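Local coordinates for protein esterase (Xanthomonas oryzae pv. oryzae, PDB 3H2G) that is a cell wall-degrading esterase with a probable alpha/beta-hydrolase fold, used by this bacterium in pathogenesis on rice, at residues V225-Y237 and F279-Y293. Residues are numbered along the deposited sequence; the frame is centred on the assembly and turned at random.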
ATOM      1  N   VAL A 225      15.413  -1.696  15.524  1.00 10.33           N
ATOM      2  CA  VAL A 225      14.285  -1.082  16.218  1.00 11.17           C
ATOM      3  C   VAL A 225      13.625  -2.040  17.202  1.00 10.29           C
ATOM      4  O   VAL A 225      13.326  -1.672  18.337  1.00 11.11           O
ATOM      5  CB  VAL A 225      13.212  -0.591  15.213  1.00  9.74           C
ATOM      6  CG1 VAL A 225      12.087   0.117  15.955  1.00  9.44           C
ATOM      7  CG2 VAL A 225      13.846   0.340  14.189  1.00 10.01           C
ATOM      8  N   GLY A 226      13.394  -3.270  16.761  1.00 10.10           N
ATOM      9  CA  GLY A 226      12.764  -4.249  17.626  1.00 10.61           C
ATOM     10  C   GLY A 226      12.468  -5.543  16.902  1.00  9.77           C
ATOM     11  O   GLY A 226      13.024  -5.813  15.840  1.00 10.95           O
ATOM     12  N   GLU A 227      11.578  -6.343  17.476  1.00  9.88           N
ATOM     13  CA  GLU A 227      11.208  -7.623  16.890  1.00 10.12           C
ATOM     14  C   GLU A 227      10.276  -7.469  15.689  1.00  9.75           C
ATOM     15  O   GLU A 227       9.298  -6.722  15.740  1.00  8.58           O
ATOM     16  CB  GLU A 227      10.534  -8.501  17.948  1.00 11.23           C
ATOM     17  CG  GLU A 227       9.967  -9.805  17.407  1.00 12.41           C
ATOM     18  CD  GLU A 227       9.208 -10.585  18.461  1.00 12.92           C
ATOM     19  OE1 GLU A 227       9.856 -11.198  19.337  1.00 13.79           O
ATOM     20  OE2 GLU A 227       7.962 -10.572  18.420  1.00 11.04           O
ATOM     21  N   ASN A 228      10.593  -8.180  14.611  1.00  8.47           N
ATOM     22  CA  ASN A 228       9.779  -8.156  13.403  1.00  9.52           C
ATOM     23  C   ASN A 228       8.755  -9.273  13.562  1.00  9.40           C
ATOM     24  O   ASN A 228       8.773 -10.277  12.848  1.00  7.83           O
ATOM     25  CB  ASN A 228      10.651  -8.395  12.169  1.00 12.76           C
ATOM     26  CG  ASN A 228       9.848  -8.428  10.894  1.00 15.72           C
ATOM     27  OD1 ASN A 228       8.893  -7.665  10.730  1.00 16.37           O
ATOM     28  ND2 ASN A 228      10.236  -9.306   9.972  1.00 16.30           N
ATOM     29  N   THR A 229       7.865  -9.060  14.522  1.00  8.07           N
ATOM     30  CA  THR A 229       6.817  -9.997  14.904  1.00  8.33           C
ATOM     31  C   THR A 229       6.001 -10.643  13.786  1.00  8.68           C
ATOM     32  O   THR A 229       5.664 -11.827  13.862  1.00  7.94           O
ATOM     33  CB  THR A 229       5.866  -9.302  15.888  1.00  8.67           C
ATOM     34  OG1 THR A 229       6.646  -8.684  16.920  1.00  7.09           O
ATOM     35  CG2 THR A 229       4.897 -10.300  16.517  1.00  7.69           C
ATOM     36  N   PHE A 230       5.685  -9.876  12.748  1.00  7.91           N
ATOM     37  CA  PHE A 230       4.884 -10.400  11.647  1.00  7.50           C
ATOM     38  C   PHE A 230       5.745 -10.896  10.485  1.00  7.17           C
ATOM     39  O   PHE A 230       5.241 -11.136   9.390  1.00  7.47           O
ATOM     40  CB  PHE A 230       3.924  -9.311  11.155  1.00  8.05           C
ATOM     41  CG  PHE A 230       3.276  -8.527  12.267  1.00 10.07           C
ATOM     42  CD1 PHE A 230       2.600  -9.177  13.295  1.00 11.52           C
ATOM     43  CD2 PHE A 230       3.352  -7.137  12.291  1.00 10.76           C
ATOM     44  CE1 PHE A 230       2.011  -8.453  14.333  1.00 11.14           C
ATOM     45  CE2 PHE A 230       2.766  -6.406  13.321  1.00 11.22           C
ATOM     46  CZ  PHE A 230       2.096  -7.065  14.345  1.00 12.89           C
ATOM     47  N   GLY A 231       7.039 -11.067  10.745  1.00  8.61           N
ATOM     48  CA  GLY A 231       7.971 -11.505   9.718  1.00  8.23           C
ATOM     49  C   GLY A 231       7.682 -12.813   9.002  1.00  7.87           C
ATOM     50  O   GLY A 231       7.893 -12.916   7.791  1.00  7.85           O
ATOM     51  N   ILE A 232       7.214 -13.821   9.729  1.00  7.10           N
ATOM     52  CA  ILE A 232       6.923 -15.100   9.092  1.00  7.99           C
ATOM     53  C   ILE A 232       5.771 -14.964   8.099  1.00  7.52           C
ATOM     54  O   ILE A 232       5.819 -15.524   7.004  1.00  7.60           O
ATOM     55  CB  ILE A 232       6.598 -16.183  10.141  1.00  9.27           C
ATOM     56  CG1 ILE A 232       7.864 -16.490  10.949  1.00 13.24           C
ATOM     57  CG2 ILE A 232       6.080 -17.448   9.458  1.00  8.94           C
ATOM     58  CD1 ILE A 232       7.701 -17.599  11.953  1.00 17.11           C
ATOM     59  N   LEU A 233       4.751 -14.201   8.476  1.00  6.50           N
ATOM     60  CA  LEU A 233       3.596 -13.985   7.608  1.00  6.90           C
ATOM     61  C   LEU A 233       3.952 -13.119   6.398  1.00  7.25           C
ATOM     62  O   LEU A 233       3.693 -13.495   5.256  1.00  6.05           O
ATOM     63  CB  LEU A 233       2.462 -13.323   8.401  1.00  8.33           C
ATOM     64  CG  LEU A 233       1.839 -14.144   9.536  1.00  8.17           C
ATOM     65  CD1 LEU A 233       0.894 -13.263  10.351  1.00  8.84           C
ATOM     66  CD2 LEU A 233       1.092 -15.339   8.955  1.00  8.87           C
ATOM     67  N   LEU A 234       4.549 -11.956   6.651  1.00  6.63           N
ATOM     68  CA  LEU A 234       4.925 -11.044   5.573  1.00  7.74           C
ATOM     69  C   LEU A 234       6.019 -11.631   4.680  1.00  7.28           C
ATOM     70  O   LEU A 234       5.989 -11.474   3.457  1.00  6.33           O
ATOM     71  CB  LEU A 234       5.380  -9.703   6.161  1.00  7.94           C
ATOM     72  CG  LEU A 234       4.315  -8.979   6.991  1.00 10.20           C
ATOM     73  CD1 LEU A 234       4.902  -7.727   7.628  1.00  9.91           C
ATOM     74  CD2 LEU A 234       3.135  -8.624   6.105  1.00 10.20           C
ATOM     75  N   GLY A 235       6.982 -12.310   5.293  1.00  6.11           N
ATOM     76  CA  GLY A 235       8.052 -12.918   4.524  1.00  6.73           C
ATOM     77  C   GLY A 235       7.511 -14.020   3.628  1.00  6.67           C
ATOM     78  O   GLY A 235       7.923 -14.152   2.475  1.00  5.44           O
ATOM     79  N   SER A 236       6.590 -14.820   4.158  1.00  5.39           N
ATOM     80  CA  SER A 236       5.995 -15.904   3.380  1.00  4.70           C
ATOM     81  C   SER A 236       5.186 -15.349   2.210  1.00  4.86           C
ATOM     82  O   SER A 236       5.253 -15.871   1.097  1.00  4.13           O
ATOM     83  CB  SER A 236       5.112 -16.777   4.275  1.00  5.52           C
ATOM     84  OG  SER A 236       5.904 -17.440   5.254  1.00  7.56           O
ATOM     85  N   TYR A 237       4.420 -14.291   2.456  1.00  3.89           N
ATOM     86  CA  TYR A 237       3.623 -13.680   1.389  1.00  4.34           C
ATOM     87  C   TYR A 237       4.575 -13.225   0.272  1.00  3.12           C
ATOM     88  O   TYR A 237       4.335 -13.470  -0.911  1.00  3.73           O
ATOM     89  CB  TYR A 237       2.843 -12.479   1.943  1.00  4.99           C
ATOM     90  CG  TYR A 237       1.600 -12.088   1.156  1.00  5.06           C
ATOM     91  CD1 TYR A 237       0.608 -11.304   1.744  1.00  6.05           C
ATOM     92  CD2 TYR A 237       1.397 -12.532  -0.156  1.00  5.71           C
ATOM     93  CE1 TYR A 237      -0.560 -10.974   1.056  1.00  5.16           C
ATOM     94  CE2 TYR A 237       0.226 -12.208  -0.856  1.00  5.82           C
ATOM     95  CZ  TYR A 237      -0.747 -11.429  -0.238  1.00  5.73           C
ATOM     96  OH  TYR A 237      -1.913 -11.115  -0.897  1.00  4.73           O
ATOM     97  N   PHE A 279      -2.431 -14.489  12.373  1.00  8.35           N
ATOM     98  CA  PHE A 279      -1.578 -14.156  13.503  1.00  9.00           C
ATOM     99  C   PHE A 279      -2.192 -14.496  14.859  1.00  9.29           C
ATOM    100  O   PHE A 279      -1.501 -14.973  15.759  1.00  9.58           O
ATOM    101  CB  PHE A 279      -1.209 -12.673  13.484  1.00  9.08           C
ATOM    102  CG  PHE A 279      -0.225 -12.292  14.550  1.00  9.78           C
ATOM    103  CD1 PHE A 279       1.064 -12.812  14.534  1.00 11.06           C
ATOM    104  CD2 PHE A 279      -0.597 -11.451  15.593  1.00 11.47           C
ATOM    105  CE1 PHE A 279       1.971 -12.504  15.544  1.00 10.94           C
ATOM    106  CE2 PHE A 279       0.304 -11.138  16.611  1.00 13.11           C
ATOM    107  CZ  PHE A 279       1.589 -11.666  16.585  1.00 11.66           C
ATOM    108  N   LEU A 280      -3.485 -14.241  15.014  1.00  9.58           N
ATOM    109  CA  LEU A 280      -4.146 -14.523  16.284  1.00  8.65           C
ATOM    110  C   LEU A 280      -4.309 -16.021  16.540  1.00 10.16           C
ATOM    111  O   LEU A 280      -4.243 -16.469  17.687  1.00  9.64           O
ATOM    112  CB  LEU A 280      -5.523 -13.849  16.328  1.00 10.54           C
ATOM    113  CG  LEU A 280      -6.383 -14.097  17.577  1.00 12.68           C
ATOM    114  CD1 LEU A 280      -5.662 -13.570  18.809  1.00 15.00           C
ATOM    115  CD2 LEU A 280      -7.738 -13.410  17.424  1.00 13.06           C
ATOM    116  N   ASN A 281      -4.509 -16.796  15.480  1.00  9.94           N
ATOM    117  CA  ASN A 281      -4.711 -18.229  15.643  1.00 11.25           C
ATOM    118  C   ASN A 281      -3.525 -19.127  15.301  1.00 11.55           C
ATOM    119  O   ASN A 281      -3.686 -20.330  15.094  1.00 12.09           O
ATOM    120  CB  ASN A 281      -5.957 -18.651  14.868  1.00 14.42           C
ATOM    121  CG  ASN A 281      -7.206 -17.957  15.382  1.00 17.53           C
ATOM    122  OD1 ASN A 281      -7.550 -18.068  16.561  1.00 18.96           O
ATOM    123  ND2 ASN A 281      -7.882 -17.221  14.505  1.00 18.34           N
ATOM    124  N   ASP A 282      -2.336 -18.537  15.260  1.00 10.37           N
ATOM    125  CA  ASP A 282      -1.104 -19.270  14.984  1.00 10.75           C
ATOM    126  C   ASP A 282      -1.164 -20.184  13.763  1.00 10.99           C
ATOM    127  O   ASP A 282      -0.747 -21.340  13.837  1.00  9.97           O
ATOM    128  CB  ASP A 282      -0.715 -20.120  16.201  1.00 10.71           C
ATOM    129  CG  ASP A 282      -0.761 -19.345  17.499  1.00 11.07           C
ATOM    130  OD1 ASP A 282      -0.206 -18.229  17.552  1.00 12.85           O
ATOM    131  OD2 ASP A 282      -1.350 -19.860  18.473  1.00 13.23           O
ATOM    132  N   THR A 283      -1.670 -19.685  12.642  1.00  9.78           N
ATOM    133  CA  THR A 283      -1.740 -20.516  11.446  1.00 10.23           C
ATOM    134  C   THR A 283      -0.330 -20.942  11.048  1.00 10.05           C
ATOM    135  O   THR A 283      -0.113 -22.068  10.596  1.00  9.59           O
ATOM    136  CB  THR A 283      -2.407 -19.769  10.283  1.00 11.28           C
ATOM    137  OG1 THR A 283      -1.636 -18.607   9.952  1.00 20.71           O
ATOM    138  CG2 THR A 283      -3.806 -19.344  10.677  1.00  5.86           C
ATOM    139  N   LEU A 284       0.621 -20.031  11.220  1.00  8.67           N
ATOM    140  CA  LEU A 284       2.023 -20.300  10.926  1.00  8.67           C
ATOM    141  C   LEU A 284       2.786 -20.081  12.229  1.00  8.35           C
ATOM    142  O   LEU A 284       2.291 -19.417  13.139  1.00  7.80           O
ATOM    143  CB  LEU A 284       2.549 -19.350   9.846  1.00  8.78           C
ATOM    144  CG  LEU A 284       1.900 -19.448   8.462  1.00  9.13           C
ATOM    145  CD1 LEU A 284       2.607 -18.496   7.501  1.00  9.77           C
ATOM    146  CD2 LEU A 284       1.983 -20.880   7.952  1.00 10.07           C
ATOM    147  N   PRO A 285       3.997 -20.643  12.344  1.00  9.33           N
ATOM    148  CA  PRO A 285       4.745 -20.448  13.588  1.00  9.59           C
ATOM    149  C   PRO A 285       5.099 -18.990  13.869  1.00 10.65           C
ATOM    150  O   PRO A 285       5.109 -18.155  12.962  1.00  8.17           O
ATOM    151  CB  PRO A 285       5.980 -21.328  13.390  1.00  9.60           C
ATOM    152  CG  PRO A 285       6.156 -21.346  11.902  1.00 13.36           C
ATOM    153  CD  PRO A 285       4.746 -21.487  11.396  1.00  8.51           C
ATOM    154  N   SER A 286       5.368 -18.687  15.135  1.00  8.88           N
ATOM    155  CA  SER A 286       5.740 -17.337  15.524  1.00 10.04           C
ATOM    156  C   SER A 286       7.197 -17.086  15.124  1.00  9.82           C
ATOM    157  O   SER A 286       7.953 -18.027  14.868  1.00  9.62           O
ATOM    158  CB  SER A 286       5.538 -17.150  17.032  1.00 12.09           C
ATOM    159  OG  SER A 286       6.062 -18.245  17.760  1.00 16.14           O
ATOM    160  N   ILE A 287       7.581 -15.815  15.067  1.00  7.42           N
ATOM    161  CA  ILE A 287       8.923 -15.414  14.654  1.00  7.68           C
ATOM    162  C   ILE A 287      10.081 -16.082  15.405  1.00  8.37           C
ATOM    163  O   ILE A 287      11.158 -16.278  14.842  1.00  7.34           O
ATOM    164  CB  ILE A 287       9.074 -13.877  14.751  1.00  7.54           C
ATOM    165  CG1 ILE A 287      10.300 -13.420  13.963  1.00  8.71           C
ATOM    166  CG2 ILE A 287       9.154 -13.452  16.209  1.00  8.09           C
ATOM    167  CD1 ILE A 287      10.178 -13.659  12.463  1.00  8.42           C
ATOM    168  N   ASP A 288       9.864 -16.430  16.669  1.00  9.05           N
ATOM    169  CA  ASP A 288      10.906 -17.067  17.469  1.00 11.59           C
ATOM    170  C   ASP A 288      11.260 -18.472  16.969  1.00 12.15           C
ATOM    171  O   ASP A 288      12.302 -19.028  17.330  1.00 11.59           O
ATOM    172  CB  ASP A 288      10.469 -17.129  18.935  1.00 14.68           C
ATOM    173  CG  ASP A 288       9.132 -17.820  19.117  1.00 17.71           C
ATOM    174  OD1 ASP A 288       9.112 -18.995  19.535  1.00 20.44           O
ATOM    175  OD2 ASP A 288       8.093 -17.186  18.831  1.00 21.40           O
ATOM    176  N   LYS A 289      10.395 -19.039  16.134  1.00 10.68           N
ATOM    177  CA  LYS A 289      10.615 -20.378  15.593  1.00 10.59           C
ATOM    178  C   LYS A 289      10.955 -20.321  14.104  1.00 10.89           C
ATOM    179  O   LYS A 289      10.732 -21.283  13.369  1.00  9.91           O
ATOM    180  CB  LYS A 289       9.362 -21.232  15.790  1.00 13.45           C
ATOM    181  CG  LYS A 289       8.894 -21.342  17.233  1.00 16.71           C
ATOM    182  CD  LYS A 289       7.611 -22.154  17.325  1.00 20.37           C
ATOM    183  CE  LYS A 289       7.078 -22.201  18.749  1.00 21.92           C
ATOM    184  NZ  LYS A 289       6.675 -20.853  19.244  1.00 20.68           N
ATOM    185  N   VAL A 290      11.505 -19.193  13.666  1.00 10.48           N
ATOM    186  CA  VAL A 290      11.857 -19.013  12.265  1.00  9.63           C
ATOM    187  C   VAL A 290      12.822 -20.079  11.738  1.00 10.38           C
ATOM    188  O   VAL A 290      12.755 -20.450  10.568  1.00  9.45           O
ATOM    189  CB  VAL A 290      12.459 -17.598  12.021  1.00  9.79           C
ATOM    190  CG1 VAL A 290      13.766 -17.440  12.779  1.00  7.60           C
ATOM    191  CG2 VAL A 290      12.654 -17.365  10.530  1.00  9.59           C
ATOM    192  N   LYS A 291      13.707 -20.585  12.593  1.00  9.86           N
ATOM    193  CA  LYS A 291      14.663 -21.596  12.149  1.00 11.63           C
ATOM    194  C   LYS A 291      14.037 -22.962  11.892  1.00 12.22           C
ATOM    195  O   LYS A 291      14.656 -23.827  11.273  1.00 11.94           O
ATOM    196  CB  LYS A 291      15.811 -21.731  13.150  1.00 12.82           C
ATOM    197  CG  LYS A 291      16.784 -20.562  13.098  1.00 14.03           C
ATOM    198  CD  LYS A 291      17.966 -20.775  14.026  1.00 18.04           C
ATOM    199  CE  LYS A 291      18.941 -19.608  13.960  1.00 21.72           C
ATOM    200  NZ  LYS A 291      20.089 -19.803  14.896  1.00 23.65           N
ATOM    201  N   SER A 292      12.812 -23.155  12.370  1.00 10.70           N
ATOM    202  CA  SER A 292      12.113 -24.413  12.160  1.00  9.99           C
ATOM    203  C   SER A 292      11.122 -24.245  11.012  1.00  8.83           C
ATOM    204  O   SER A 292      10.499 -25.209  10.570  1.00  7.84           O
ATOM    205  CB  SER A 292      11.367 -24.826  13.431  1.00 11.84           C
ATOM    206  OG  SER A 292      10.301 -23.938  13.707  1.00 19.02           O
ATOM    207  N   TYR A 293      10.991 -23.013  10.530  1.00  6.69           N
ATOM    208  CA  TYR A 293      10.062 -22.695   9.448  1.00  5.92           C
ATOM    209  C   TYR A 293      10.712 -22.776   8.066  1.00  4.82           C
ATOM    210  O   TYR A 293      10.270 -23.529   7.199  1.00  5.25           O
ATOM    211  CB  TYR A 293       9.495 -21.292   9.656  1.00  5.18           C
ATOM    212  CG  TYR A 293       8.402 -20.930   8.681  1.00  5.86           C
ATOM    213  CD1 TYR A 293       7.181 -21.607   8.696  1.00  5.95           C
ATOM    214  CD2 TYR A 293       8.586 -19.913   7.743  1.00  6.24           C
ATOM    215  CE1 TYR A 293       6.167 -21.280   7.802  1.00  5.22           C
ATOM    216  CE2 TYR A 293       7.579 -19.576   6.843  1.00  5.09           C
ATOM    217  CZ  TYR A 293       6.372 -20.266   6.878  1.00  5.36           C
ATOM    218  OH  TYR A 293       5.373 -19.950   5.995  1.00  6.85           O
TER
HETATM  219  O   HOH W   1       5.541 -13.883  15.613  1.00  6.81           O
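In the mostly helical region between strands 198-205 and 328-332 of what is probably an alpha/beta-hydrolase fold, the first turns of helix 231-246 pack against the loop that follows helix 275-280. The buried, beta-branched Ile232 offers two branches to different partners. Ile232 CG2, anti to the backbone N, meets Leu284 CB and lies over the face of the Tyr293 ring, 3.8 Å from its centroid, a CH-pi contact; Ile232 CG1 lies 4.0 Å from Ile287 CD1. Beside it Leu233 forks, CD1 to Phe279 CB and CD2 to Leu284 CD1. At the helix start, the flat Phe279 offers a face to the ring edge of the N-cap residue Phe230 in a T-shaped pair, planes at 87°, and Thr229 CG2 adds a methyl 3.6 Å from Phe279 CZ. One water bridges the two backbones, donating to Thr229 O and accepting from Ile287 N. Phe230 also meets Phe375 edge to face and lies near a putative Ser176-His377-Asp336 triad. Ser236, one turn after Ile232, is short enough to link two hydrogen bonds within the apolar packing: Tyr293 OH donates to Ser236 OG (2.7 Å), and Ser236 OG in turn donates to Ile232 O (2.6 Å), tilted 18° from the carbonyl plane.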